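PDB 3BB8: CDP-4-keto-6-deoxy-D-glucose-3-dehydrase from Yersinia pseudotuberculosis, which probably catalyses, with pyridoxal 5'-phosphate as cofactor, the C-3 dehydration of CDP-4-keto-6-deoxy-D-glucose in lipopolysaccharide sugar biosynthesis. Local coordinates for residues P134-V139 with G379-Q384. The protein carries 1 engineered substitution. Numbering follows the deposited sequence.
Sequences PVFVDV and GNLTRQ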
ATOM      1  N   PRO A 134     -11.050  13.197  15.544  1.00 36.25           N
ATOM      2  CA  PRO A 134     -10.643  12.280  16.611  1.00 36.86           C
ATOM      3  C   PRO A 134     -11.001  12.884  17.972  1.00 35.87           C
ATOM      4  O   PRO A 134     -10.836  14.086  18.189  1.00 35.40           O
ATOM      5  CB  PRO A 134      -9.129  12.175  16.427  1.00 35.65           C
ATOM      6  CG  PRO A 134      -8.920  12.545  14.989  1.00 37.89           C
ATOM      7  CD  PRO A 134      -9.876  13.687  14.810  1.00 35.19           C
ATOM      8  N   VAL A 135     -11.508  12.049  18.868  1.00 36.14           N
ATOM      9  CA  VAL A 135     -11.864  12.469  20.222  1.00 38.06           C
ATOM     10  C   VAL A 135     -11.090  11.561  21.180  1.00 37.39           C
ATOM     11  O   VAL A 135     -11.324  10.353  21.214  1.00 39.81           O
ATOM     12  CB  VAL A 135     -13.378  12.317  20.469  1.00 37.45           C
ATOM     13  CG1 VAL A 135     -13.717  12.723  21.897  1.00 38.84           C
ATOM     14  CG2 VAL A 135     -14.146  13.187  19.486  1.00 38.36           C
ATOM     15  N   PHE A 136     -10.164  12.135  21.943  1.00 37.94           N
ATOM     16  CA  PHE A 136      -9.340  11.349  22.864  1.00 39.68           C
ATOM     17  C   PHE A 136      -9.748  11.325  24.341  1.00 40.81           C
ATOM     18  O   PHE A 136     -10.303  12.292  24.864  1.00 41.58           O
ATOM     19  CB  PHE A 136      -7.880  11.826  22.825  1.00 38.02           C
ATOM     20  CG  PHE A 136      -7.302  11.958  21.442  1.00 37.76           C
ATOM     21  CD1 PHE A 136      -7.435  13.148  20.731  1.00 38.60           C
ATOM     22  CD2 PHE A 136      -6.582  10.906  20.870  1.00 35.54           C
ATOM     23  CE1 PHE A 136      -6.857  13.298  19.468  1.00 39.45           C
ATOM     24  CE2 PHE A 136      -6.001  11.040  19.612  1.00 34.96           C
ATOM     25  CZ  PHE A 136      -6.137  12.241  18.907  1.00 38.75           C
ATOM     26  N   VAL A 137      -9.448  10.203  24.997  1.00 42.38           N
ATOM     27  CA  VAL A 137      -9.665  10.021  26.434  1.00 43.42           C
ATOM     28  C   VAL A 137      -8.393   9.344  26.948  1.00 45.25           C
ATOM     29  O   VAL A 137      -7.742   8.595  26.217  1.00 47.23           O
ATOM     30  CB  VAL A 137     -10.888   9.137  26.772  1.00 42.02           C
ATOM     31  CG1 VAL A 137     -12.157   9.844  26.361  1.00 41.16           C
ATOM     32  CG2 VAL A 137     -10.763   7.779  26.105  1.00 42.10           C
ATOM     33  N   ASP A 138      -8.038   9.604  28.200  1.00 46.29           N
ATOM     34  CA  ASP A 138      -6.820   9.055  28.783  1.00 46.45           C
ATOM     35  C   ASP A 138      -6.759   7.533  28.892  1.00 45.41           C
ATOM     36  O   ASP A 138      -7.776   6.845  28.838  1.00 45.57           O
ATOM     37  CB  ASP A 138      -6.594   9.689  30.161  1.00 48.21           C
ATOM     38  CG  ASP A 138      -5.147   9.611  30.613  1.00 48.96           C
ATOM     39  OD1 ASP A 138      -4.241   9.834  29.782  1.00 46.86           O
ATOM     40  OD2 ASP A 138      -4.917   9.342  31.809  1.00 52.63           O
ATOM     41  N   VAL A 139      -5.543   7.016  29.028  1.00 45.12           N
ATOM     42  CA  VAL A 139      -5.327   5.581  29.171  1.00 45.79           C
ATOM     43  C   VAL A 139      -4.991   5.265  30.629  1.00 46.96           C
ATOM     44  O   VAL A 139      -4.960   6.157  31.484  1.00 47.75           O
ATOM     45  CB  VAL A 139      -4.156   5.094  28.295  1.00 44.84           C
ATOM     46  CG1 VAL A 139      -4.472   5.320  26.824  1.00 43.78           C
ATOM     47  CG2 VAL A 139      -2.884   5.823  28.690  1.00 44.51           C
ATOM     48  N   GLY A 379       3.734   8.263  22.115  1.00 35.10           N
ATOM     49  CA  GLY A 379       3.639   8.781  23.471  1.00 33.15           C
ATOM     50  C   GLY A 379       2.316   9.500  23.650  1.00 33.02           C
ATOM     51  O   GLY A 379       1.382   8.966  24.243  1.00 32.88           O
ATOM     52  N   ASN A 380       2.244  10.732  23.160  1.00 31.46           N
ATOM     53  CA  ASN A 380       1.013  11.509  23.222  1.00 32.13           C
ATOM     54  C   ASN A 380       0.844  12.158  21.853  1.00 31.29           C
ATOM     55  O   ASN A 380       1.501  13.156  21.540  1.00 30.83           O
ATOM     56  CB  ASN A 380       1.081  12.589  24.301  1.00 33.26           C
ATOM     57  CG  ASN A 380      -0.214  13.388  24.408  1.00 35.45           C
ATOM     58  OD1 ASN A 380      -0.445  14.089  25.398  1.00 39.15           O
ATOM     59  ND2 ASN A 380      -1.062  13.291  23.388  1.00 34.56           N
ATOM     60  N   LEU A 381      -0.037  11.576  21.046  1.00 29.07           N
ATOM     61  CA  LEU A 381      -0.289  12.061  19.698  1.00 29.72           C
ATOM     62  C   LEU A 381      -0.547  13.562  19.610  1.00 28.50           C
ATOM     63  O   LEU A 381      -0.006  14.224  18.730  1.00 29.21           O
ATOM     64  CB  LEU A 381      -1.451  11.282  19.067  1.00 28.99           C
ATOM     65  CG  LEU A 381      -1.063   9.879  18.595  1.00 28.71           C
ATOM     66  CD1 LEU A 381      -2.294   9.048  18.336  1.00 29.14           C
ATOM     67  CD2 LEU A 381      -0.192   9.988  17.347  1.00 29.21           C
ATOM     68  N   THR A 382      -1.346  14.102  20.524  1.00 27.66           N
ATOM     69  CA  THR A 382      -1.643  15.528  20.495  1.00 30.70           C
ATOM     70  C   THR A 382      -0.415  16.411  20.652  1.00 32.27           C
ATOM     71  O   THR A 382      -0.476  17.599  20.345  1.00 34.12           O
ATOM     72  CB  THR A 382      -2.661  15.929  21.576  1.00 31.41           C
ATOM     73  OG1 THR A 382      -2.130  15.638  22.875  1.00 36.01           O
ATOM     74  CG2 THR A 382      -3.960  15.182  21.378  1.00 29.34           C
ATOM     75  N   ARG A 383       0.696  15.842  21.119  1.00 32.48           N
ATOM     76  CA  ARG A 383       1.931  16.609  21.281  1.00 32.70           C
ATOM     77  C   ARG A 383       2.931  16.351  20.158  1.00 32.11           C
ATOM     78  O   ARG A 383       4.073  16.821  20.205  1.00 32.50           O
ATOM     79  CB  ARG A 383       2.603  16.292  22.624  1.00 33.68           C
ATOM     80  CG  ARG A 383       1.784  16.675  23.839  1.00 36.73           C
ATOM     81  CD  ARG A 383       2.547  16.383  25.123  1.00 39.10           C
ATOM     82  NE  ARG A 383       1.752  16.742  26.289  1.00 40.83           N
ATOM     83  CZ  ARG A 383       1.588  17.984  26.731  1.00 41.98           C
ATOM     84  NH1 ARG A 383       2.176  18.995  26.105  1.00 40.04           N
ATOM     85  NH2 ARG A 383       0.818  18.215  27.789  1.00 41.39           N
ATOM     86  N   GLN A 384       2.521  15.583  19.159  1.00 31.06           N
ATOM     87  CA  GLN A 384       3.409  15.295  18.043  1.00 30.82           C
ATOM     88  C   GLN A 384       3.344  16.472  17.096  1.00 29.77           C
ATOM     89  O   GLN A 384       2.286  17.062  16.912  1.00 30.47           O
ATOM     90  CB  GLN A 384       2.975  14.014  17.324  1.00 30.88           C
ATOM     91  CG  GLN A 384       3.350  12.742  18.067  1.00 30.22           C
ATOM     92  CD  GLN A 384       4.816  12.407  17.937  1.00 31.33           C
ATOM     93  OE1 GLN A 384       5.369  11.667  18.749  1.00 36.99           O
ATOM     94  NE2 GLN A 384       5.453  12.928  16.902  1.00 30.91           N
TER
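With CG of F136 anti to its own carbonyl carbon (chi1 -49°), and with chi1 of 61° in T382 placing OG1 between the backbone N and the carbonyl carbon and leaving the methyl CG2 anti to that carbon, a phenyl ring and a methyl group approach from opposite directions and meet in an off-centre CH-pi contact. The setting is the aspartate aminotransferase fold: F136 belongs to strand 133-140 of the large mixed sheet, while 379-384 forms a loop with a 3-10 turn between helix 359-368 and strand 393-394. The methyl of T382 lies over one face of the ring, on the CD1-CE1 side, with CG2 3.9 Å from F136 CE1 and 4.1 Å from F136 CD1. On the other side of the ring's long axis, L381 brings in one branch obliquely, its CD1 4.4 Å from F136 CE2, a looser touch. No hydrogen bond joins the two segments; van der Waals contact alone makes this small buried junction. Within the loop, the turn is fixed by the bonds from R383 N to N380 O (2.8 Å) and from Q384 N to L381 O (2.9 Å), which present L381 and T382 side by side to the ring. Around them, A117 also packs on F136, and L381 reaches V124 of helix 121-129. R383 does not reach the strand; it forms a salt bridge with D402 and a hydrogen bond to S271 of the second subunit. The cofactor is not touched: the L381 side chain lies about 10 Å from the bound pyridoxal phosphate. Across the strand-loop interface, the closest pair of CA atoms is F136 CA and T382 CA, 9.1 Å apart.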